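Local coordinates for protein glycosyl hydrolase 25 (Streptococcus pneumoniae, PDB 4FF5) that probably hydrolyses glycosidic bonds of the bacterial cell wall as a family 25 glycosyl hydrolase and, as a virulence factor, participates in host-cell invasion, at residues I55-W60 with H242-N247; E64-D69 with A238-D243. All coordinates share one frame; numbering follows the deposited sequence.

Contact 1 of 2, residues I55-W60 with H242-N247; sequences IDLSGW and HDLDIN
Strands 54-57 and 244-249, the first and last of the sheet, pair antiparallel in the buried interior, where Ile-55 lies across from Ile-246 as a non-hydrogen-bonded pair. The seam is thinly bonded by the backbone: Asp-56 N makes a weak bond of 3.3 Å to Asp-245 O, and a water accepts from Asp-245 N and donates to Asp-56 O, bridging strands that already diverge. Asp-56 holds CG between its backbone N and carbonyl carbon (chi1 62°), which carries the carboxylate over Asp-245 CB. Its OD1 takes Asn-247 ND2 on the anti lone pair at 2.9 Å, in the amide plane and nearly straight at 173°; Gln-230 also donates to OD1. Asn-247 ND2 also donates to Ile-54 O and its OD1 accepts from Trp-205 NE1, so an amide, donor and acceptor in one group, suits the place. Asp-56 OD2 and Asp-245 OD1 lie 2.5 Å apart. On the other face, apolar branches fit together: Ile-55 CG2 meets Ile-246 CD1 at 3.8 Å, and the CD2 methyls of Leu-57 and Leu-244 press together at 3.4 Å. First-to-last strand pairing closes the TIM barrel of this family, here with an antiparallel last strand.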
ATOM      1  N   ILE A  55      -4.331  -0.339  -7.794  1.00 15.83           N
ATOM      2  CA  ILE A  55      -2.983   0.163  -8.015  1.00 15.25           C
ATOM      3  C   ILE A  55      -2.345   0.658  -6.714  1.00 14.73           C
ATOM      4  O   ILE A  55      -3.028   0.911  -5.710  1.00 14.73           O
ATOM      5  CB  ILE A  55      -2.942   1.288  -9.090  1.00 15.72           C
ATOM      6  CG1 ILE A  55      -3.654   2.553  -8.570  1.00 15.76           C
ATOM      7  CG2 ILE A  55      -3.521   0.772 -10.409  1.00 16.30           C
ATOM      8  CD1 ILE A  55      -3.568   3.749  -9.516  1.00 16.47           C
ATOM      9  N   ASP A  56      -1.017   0.722  -6.727  1.00 14.26           N
ATOM     10  CA  ASP A  56      -0.278   1.471  -5.720  1.00 13.86           C
ATOM     11  C   ASP A  56       0.639   2.465  -6.434  1.00 14.60           C
ATOM     12  O   ASP A  56       1.154   2.185  -7.531  1.00 15.15           O
ATOM     13  CB  ASP A  56       0.434   0.576  -4.687  1.00 13.21           C
ATOM     14  CG  ASP A  56       1.497  -0.332  -5.306  1.00 13.19           C
ATOM     15  OD1 ASP A  56       1.172  -1.498  -5.636  1.00 12.60           O
ATOM     16  OD2 ASP A  56       2.654   0.131  -5.466  1.00 13.36           O
ATOM     17  N   LEU A  57       0.785   3.634  -5.812  1.00 14.42           N
ATOM     18  CA  LEU A  57       1.433   4.792  -6.396  1.00 15.09           C
ATOM     19  C   LEU A  57       2.280   5.445  -5.335  1.00 14.24           C
ATOM     20  O   LEU A  57       1.988   5.330  -4.132  1.00 13.50           O
ATOM     21  CB  LEU A  57       0.388   5.836  -6.804  1.00 16.09           C
ATOM     22  CG  LEU A  57      -0.572   5.572  -7.927  1.00 18.07           C
ATOM     23  CD1 LEU A  57      -1.669   6.619  -7.837  1.00 18.66           C
ATOM     24  CD2 LEU A  57       0.163   5.687  -9.257  1.00 18.52           C
ATOM     25  N   SER A  58       3.304   6.147  -5.798  1.00 14.32           N
ATOM     26  CA  SER A  58       4.219   6.900  -4.946  1.00 14.70           C
ATOM     27  C   SER A  58       4.602   8.197  -5.686  1.00 15.23           C
ATOM     28  O   SER A  58       4.098   8.461  -6.792  1.00 15.39           O
ATOM     29  CB  SER A  58       5.489   6.072  -4.659  1.00 14.68           C
ATOM     30  OG  SER A  58       6.307   6.030  -5.811  1.00 15.45           O
ATOM     31  N   GLY A  59       5.529   8.956  -5.105  1.00 16.05           N
ATOM     32  CA  GLY A  59       6.081  10.151  -5.734  1.00 18.33           C
ATOM     33  C   GLY A  59       6.812   9.901  -7.045  1.00 19.51           C
ATOM     34  O   GLY A  59       7.035  10.842  -7.804  1.00 20.37           O
ATOM     35  N   TRP A  60       7.192   8.644  -7.310  1.00 20.24           N
ATOM     36  CA  TRP A  60       7.739   8.233  -8.626  1.00 21.44           C
ATOM     37  C   TRP A  60       6.755   8.282  -9.770  1.00 22.06           C
ATOM     38  O   TRP A  60       7.149   8.261 -10.943  1.00 23.20           O
ATOM     39  CB  TRP A  60       8.369   6.838  -8.519  1.00 22.49           C
ATOM     40  CG  TRP A  60       9.564   6.841  -7.597  1.00 23.60           C
ATOM     41  CD1 TRP A  60       9.695   6.219  -6.358  1.00 24.03           C
ATOM     42  CD2 TRP A  60      10.838   7.532  -7.814  1.00 24.67           C
ATOM     43  NE1 TRP A  60      10.937   6.465  -5.817  1.00 24.38           N
ATOM     44  CE2 TRP A  60      11.668   7.245  -6.644  1.00 24.96           C
ATOM     45  CE3 TRP A  60      11.359   8.331  -8.834  1.00 25.97           C
ATOM     46  CZ2 TRP A  60      12.955   7.757  -6.513  1.00 25.68           C
ATOM     47  CZ3 TRP A  60      12.658   8.834  -8.690  1.00 27.06           C
ATOM     48  CH2 TRP A  60      13.435   8.550  -7.557  1.00 26.44           C
ATOM     49  N   HIS A 242       3.148   5.535 -18.020  1.00 29.16           N
ATOM     50  CA  HIS A 242       4.309   4.799 -17.521  1.00 27.12           C
ATOM     51  C   HIS A 242       3.919   3.609 -16.693  1.00 25.30           C
ATOM     52  O   HIS A 242       2.732   3.388 -16.444  1.00 24.59           O
ATOM     53  CB  HIS A 242       5.221   5.734 -16.737  1.00 27.98           C
ATOM     54  CG  HIS A 242       5.409   7.070 -17.406  1.00 29.59           C
ATOM     55  ND1 HIS A 242       6.026   7.195 -18.598  1.00 30.93           N
ATOM     56  CD2 HIS A 242       4.990   8.350 -17.038  1.00 30.08           C
ATOM     57  CE1 HIS A 242       6.020   8.491 -18.973  1.00 31.11           C
ATOM     58  NE2 HIS A 242       5.387   9.200 -18.015  1.00 31.50           N
ATOM     59  N   ASP A 243       4.929   2.850 -16.273  1.00 24.90           N
ATOM     60  CA  ASP A 243       4.765   1.610 -15.497  1.00 24.21           C
ATOM     61  C   ASP A 243       4.016   1.812 -14.186  1.00 22.90           C
ATOM     62  O   ASP A 243       4.271   2.784 -13.463  1.00 22.03           O
ATOM     63  CB  ASP A 243       6.139   0.999 -15.199  1.00 25.21           C
ATOM     64  CG  ASP A 243       6.760   0.340 -16.403  1.00 26.37           C
ATOM     65  OD1 ASP A 243       6.078   0.178 -17.418  1.00 27.93           O
ATOM     66  OD2 ASP A 243       7.946  -0.026 -16.334  1.00 28.73           O
ATOM     67  N   LEU A 244       3.105   0.886 -13.875  1.00 22.26           N
ATOM     68  CA  LEU A 244       2.376   0.920 -12.605  1.00 20.82           C
ATOM     69  C   LEU A 244       2.410  -0.422 -11.887  1.00 19.33           C
ATOM     70  O   LEU A 244       2.283  -1.494 -12.513  1.00 18.78           O
ATOM     71  CB  LEU A 244       0.907   1.294 -12.826  1.00 22.02           C
ATOM     72  CG  LEU A 244       0.519   2.755 -13.029  1.00 23.70           C
ATOM     73  CD1 LEU A 244      -0.956   2.853 -13.389  1.00 24.98           C
ATOM     74  CD2 LEU A 244       0.846   3.549 -11.770  1.00 22.88           C
ATOM     75  N   ASP A 245       2.543  -0.353 -10.569  1.00 17.67           N
ATOM     76  CA  ASP A 245       2.318  -1.517  -9.732  1.00 16.24           C
ATOM     77  C   ASP A 245       0.840  -1.852  -9.755  1.00 15.86           C
ATOM     78  O   ASP A 245       0.012  -0.996  -9.394  1.00 15.59           O
ATOM     79  CB  ASP A 245       2.681  -1.220  -8.273  1.00 15.81           C
ATOM     80  CG  ASP A 245       4.181  -1.068  -8.029  1.00 16.26           C
ATOM     81  OD1 ASP A 245       4.549  -0.619  -6.910  1.00 15.98           O
ATOM     82  OD2 ASP A 245       4.998  -1.382  -8.919  1.00 17.15           O
ATOM     83  N   ILE A 246       0.508  -3.104 -10.096  1.00 15.20           N
ATOM     84  CA  ILE A 246      -0.886  -3.543 -10.105  1.00 15.45           C
ATOM     85  C   ILE A 246      -1.082  -4.706  -9.147  1.00 14.88           C
ATOM     86  O   ILE A 246      -0.215  -5.584  -9.012  1.00 14.71           O
ATOM     87  CB  ILE A 246      -1.413  -3.974 -11.503  1.00 16.23           C
ATOM     88  CG1 ILE A 246      -0.925  -3.032 -12.601  1.00 17.33           C
ATOM     89  CG2 ILE A 246      -2.938  -4.098 -11.465  1.00 16.55           C
ATOM     90  CD1 ILE A 246      -1.400  -1.606 -12.463  1.00 18.66           C
ATOM     91  N   ASN A 247      -2.234  -4.664  -8.491  1.00 14.72           N
ATOM     92  CA  ASN A 247      -2.609  -5.589  -7.447  1.00 14.72           C
ATOM     93  C   ASN A 247      -3.979  -6.185  -7.736  1.00 15.68           C
ATOM     94  O   ASN A 247      -4.831  -5.569  -8.407  1.00 15.93           O
ATOM     95  CB  ASN A 247      -2.663  -4.841  -6.102  1.00 14.12           C
ATOM     96  CG  ASN A 247      -1.377  -4.104  -5.799  1.00 13.55           C
ATOM     97  OD1 ASN A 247      -0.436  -4.684  -5.276  1.00 13.28           O
ATOM     98  ND2 ASN A 247      -1.315  -2.825  -6.169  1.00 13.29           N
TER
HETATM   99  O   HOH W   1       3.124   2.241  -9.343  1.00 14.65           O

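Contact 2 of 2, residues E64-D69 with A238-D243; sequences EEINYD and AGFDHD
Glu-65 reaches from the short 3-10 turn toward the 238-243 loop. Its CB lies 4.1 Å from Phe-240 CE1; CG and CD then carry the chain outward, extended past CG, until OE1 arrives at the edge of the His-242 ring, 3.0 Å from NE2. The carboxylate plane is turned 69° from that ring, and the long glutamate suits this partly exposed place. The same residue's carbonyl O sits at the Phe-240 ring edge and accepts from a water, at 2.6 Å, that in turn accepts from Asp-241 N. Phe-240, with CG opposite its backbone N (chi1 -176°), brings CD1 to 3.7 Å from Ile-66 CG1, an apolar pair of buried residues. Asn-67 N donates to Gly-239 O at 2.8 Å. Gly-239 has a positive phi (114°), and a CB there would crowd both Asn-67 O and the preceding carbonyl, so a residue without a side chain fits. Asn-67 itself is the N-cap of helix 68-73, its OD1 accepting from Ala-70 N. Ile-66 and Phe-240 both rest on Leu-71 of that helix, and Ile-66 also touches His-107 of helix 104-112.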
ATOM      1  N   GLU A  64       1.126  15.280 -12.301  1.00 27.71           N
ATOM      2  CA  GLU A  64       0.930  16.060 -13.528  1.00 29.65           C
ATOM      3  C   GLU A  64       0.934  15.175 -14.774  1.00 30.19           C
ATOM      4  O   GLU A  64       0.505  15.601 -15.853  1.00 31.15           O
ATOM      5  CB  GLU A  64       1.957  17.204 -13.649  1.00 31.39           C
ATOM      6  CG  GLU A  64       3.357  16.803 -14.101  1.00 32.10           C
ATOM      7  CD  GLU A  64       4.370  16.781 -12.972  1.00 34.64           C
ATOM      8  OE1 GLU A  64       5.561  16.527 -13.263  1.00 35.62           O
ATOM      9  N   GLU A  65       1.416  13.941 -14.628  1.00 28.86           N
ATOM     10  CA  GLU A  65       1.396  12.997 -15.745  1.00 27.98           C
ATOM     11  C   GLU A  65       0.206  12.046 -15.665  1.00 27.13           C
ATOM     12  O   GLU A  65      -0.019  11.238 -16.575  1.00 26.47           O
ATOM     13  CB  GLU A  65       2.722  12.257 -15.860  1.00 29.26           C
ATOM     14  CG  GLU A  65       3.828  13.074 -16.504  1.00 31.89           C
ATOM     15  CD  GLU A  65       5.209  12.535 -16.211  1.00 33.31           C
ATOM     16  OE1 GLU A  65       5.347  11.323 -15.966  1.00 34.77           O
ATOM     17  OE2 GLU A  65       6.173  13.328 -16.215  1.00 35.19           O
ATOM     18  N   ILE A  66      -0.594  12.191 -14.609  1.00 25.77           N
ATOM     19  CA  ILE A  66      -1.796  11.363 -14.423  1.00 24.76           C
ATOM     20  C   ILE A  66      -3.098  12.086 -14.780  1.00 24.85           C
ATOM     21  O   ILE A  66      -3.427  13.120 -14.186  1.00 24.33           O
ATOM     22  CB  ILE A  66      -1.923  10.825 -12.977  1.00 23.98           C
ATOM     23  CG1 ILE A  66      -0.688   9.990 -12.607  1.00 23.44           C
ATOM     24  CG2 ILE A  66      -3.205  10.008 -12.830  1.00 24.17           C
ATOM     25  CD1 ILE A  66      -0.537   9.774 -11.111  1.00 22.62           C
ATOM     26  N   ASN A  67      -3.834  11.513 -15.739  1.00 25.26           N
ATOM     27  CA  ASN A  67      -5.192  11.927 -16.014  1.00 25.98           C
ATOM     28  C   ASN A  67      -6.099  11.255 -14.982  1.00 25.29           C
ATOM     29  O   ASN A  67      -6.555  10.130 -15.186  1.00 25.56           O
ATOM     30  CB  ASN A  67      -5.584  11.579 -17.470  1.00 27.05           C
ATOM     31  CG  ASN A  67      -6.983  12.033 -17.827  1.00 28.16           C
ATOM     32  OD1 ASN A  67      -7.750  12.437 -16.960  1.00 28.58           O
ATOM     33  ND2 ASN A  67      -7.337  11.933 -19.113  1.00 29.07           N
ATOM     34  N   TYR A  68      -6.354  11.940 -13.866  1.00 24.95           N
ATOM     35  CA  TYR A  68      -7.084  11.284 -12.763  1.00 26.09           C
ATOM     36  C   TYR A  68      -8.510  10.900 -13.149  1.00 27.77           C
ATOM     37  O   TYR A  68      -8.991   9.847 -12.736  1.00 27.32           O
ATOM     38  CB  TYR A  68      -7.076  12.101 -11.479  1.00 24.30           C
ATOM     39  CG  TYR A  68      -5.731  12.156 -10.776  1.00 22.94           C
ATOM     40  CD1 TYR A  68      -5.298  11.106  -9.942  1.00 22.37           C
ATOM     41  CD2 TYR A  68      -4.890  13.269 -10.934  1.00 22.91           C
ATOM     42  CE1 TYR A  68      -4.067  11.171  -9.283  1.00 20.88           C
ATOM     43  CE2 TYR A  68      -3.665  13.343 -10.284  1.00 21.75           C
ATOM     44  CZ  TYR A  68      -3.250  12.287  -9.466  1.00 20.79           C
ATOM     45  OH  TYR A  68      -2.030  12.393  -8.834  1.00 19.15           O
ATOM     46  N   ASP A  69      -9.168  11.744 -13.957  1.00 29.25           N
ATOM     47  CA  ASP A  69     -10.486  11.400 -14.525  1.00 31.08           C
ATOM     48  C   ASP A  69     -10.469  10.030 -15.190  1.00 30.21           C
ATOM     49  O   ASP A  69     -11.322   9.187 -14.903  1.00 32.72           O
ATOM     50  CB  ASP A  69     -10.956  12.470 -15.538  1.00 33.70           C
ATOM     51  CG  ASP A  69     -11.326  13.785 -14.878  1.00 36.48           C
ATOM     52  OD1 ASP A  69     -11.572  13.803 -13.657  1.00 37.55           O
ATOM     53  OD2 ASP A  69     -11.394  14.819 -15.582  1.00 40.48           O
ATOM     54  N   ALA A 238      -4.952   2.871 -18.657  1.00 30.93           N
ATOM     55  CA  ALA A 238      -5.371   4.088 -19.355  1.00 30.58           C
ATOM     56  C   ALA A 238      -5.491   5.273 -18.391  1.00 29.11           C
ATOM     57  O   ALA A 238      -6.151   5.177 -17.361  1.00 29.14           O
ATOM     58  CB  ALA A 238      -6.687   3.842 -20.088  1.00 31.72           C
ATOM     59  N   GLY A 239      -4.864   6.395 -18.748  1.00 29.58           N
ATOM     60  CA  GLY A 239      -4.836   7.574 -17.887  1.00 28.66           C
ATOM     61  C   GLY A 239      -3.439   7.884 -17.382  1.00 28.40           C
ATOM     62  O   GLY A 239      -3.219   8.927 -16.758  1.00 27.47           O
ATOM     63  N   PHE A 240      -2.498   6.976 -17.657  1.00 28.24           N
ATOM     64  CA  PHE A 240      -1.088   7.121 -17.258  1.00 27.83           C
ATOM     65  C   PHE A 240      -0.205   6.341 -18.224  1.00 28.44           C
ATOM     66  O   PHE A 240      -0.470   5.175 -18.510  1.00 29.24           O
ATOM     67  CB  PHE A 240      -0.880   6.656 -15.790  1.00 26.78           C
ATOM     68  CG  PHE A 240       0.524   6.866 -15.250  1.00 25.92           C
ATOM     69  CD1 PHE A 240       1.105   8.135 -15.226  1.00 26.11           C
ATOM     70  CD2 PHE A 240       1.239   5.806 -14.708  1.00 25.19           C
ATOM     71  CE1 PHE A 240       2.391   8.325 -14.738  1.00 25.17           C
ATOM     72  CE2 PHE A 240       2.514   5.988 -14.201  1.00 24.93           C
ATOM     73  CZ  PHE A 240       3.095   7.255 -14.212  1.00 25.37           C
ATOM     74  N   ASP A 241       0.843   6.987 -18.724  1.00 30.00           N
ATOM     75  CA  ASP A 241       1.682   6.412 -19.778  1.00 32.18           C
ATOM     76  C   ASP A 241       2.774   5.449 -19.295  1.00 31.52           C
ATOM     77  O   ASP A 241       3.279   4.641 -20.078  1.00 32.04           O
ATOM     78  CB  ASP A 241       2.338   7.526 -20.597  1.00 34.73           C
ATOM     79  CG  ASP A 241       1.344   8.325 -21.435  1.00 36.86           C
ATOM     80  OD1 ASP A 241       0.178   7.909 -21.618  1.00 38.86           O
ATOM     81  OD2 ASP A 241       1.745   9.394 -21.927  1.00 38.03           O
ATOM     82  N   HIS A 242       3.148   5.535 -18.020  1.00 29.16           N
ATOM     83  CA  HIS A 242       4.309   4.799 -17.521  1.00 27.12           C
ATOM     84  C   HIS A 242       3.919   3.609 -16.693  1.00 25.30           C
ATOM     85  O   HIS A 242       2.732   3.388 -16.444  1.00 24.59           O
ATOM     86  CB  HIS A 242       5.221   5.734 -16.737  1.00 27.98           C
ATOM     87  CG  HIS A 242       5.409   7.070 -17.406  1.00 29.59           C
ATOM     88  ND1 HIS A 242       6.026   7.195 -18.598  1.00 30.93           N
ATOM     89  CD2 HIS A 242       4.990   8.350 -17.038  1.00 30.08           C
ATOM     90  CE1 HIS A 242       6.020   8.491 -18.973  1.00 31.11           C
ATOM     91  NE2 HIS A 242       5.387   9.200 -18.015  1.00 31.50           N
ATOM     92  N   ASP A 243       4.929   2.850 -16.273  1.00 24.90           N
ATOM     93  CA  ASP A 243       4.765   1.610 -15.497  1.00 24.21           C
ATOM     94  C   ASP A 243       4.016   1.812 -14.186  1.00 22.90           C
ATOM     95  O   ASP A 243       4.271   2.784 -13.463  1.00 22.03           O
ATOM     96  CB  ASP A 243       6.139   0.999 -15.199  1.00 25.21           C
ATOM     97  CG  ASP A 243       6.760   0.340 -16.403  1.00 26.37           C
ATOM     98  OD1 ASP A 243       6.078   0.178 -17.418  1.00 27.93           O
ATOM     99  OD2 ASP A 243       7.946  -0.026 -16.334  1.00 28.73           O
TER
HETATM  100  O   HOH W   2       1.209   9.850 -18.393  1.00 30.41           O
HETATM  101  O   HOH W   3      -1.999  10.905 -19.028  1.00 33.83           O

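How the contacts relate
Contacts 1 and 2 tie the same two parts of the chain together at different depths: strand 54-57 is followed by helix 68-73, and the 238-243 loop runs into strand 244-249. The two segments overlap at His-242 and Asp-243, of which His-242 takes part in contact 2 only. Their centres lie about 10 Å apart. Contact 1 sits about 10 Å from the centre of the chain and contact 2 about 19 Å, on the same side; contact 2 is the more peripheral, joining the turn before helix 68-73 to the loop before strand 244-249. The acidic cluster of contact 1 is consistent with the family's catalytic site, where acids crowd the strand ends of the barrel; contact 2 contributes no residue to that cluster.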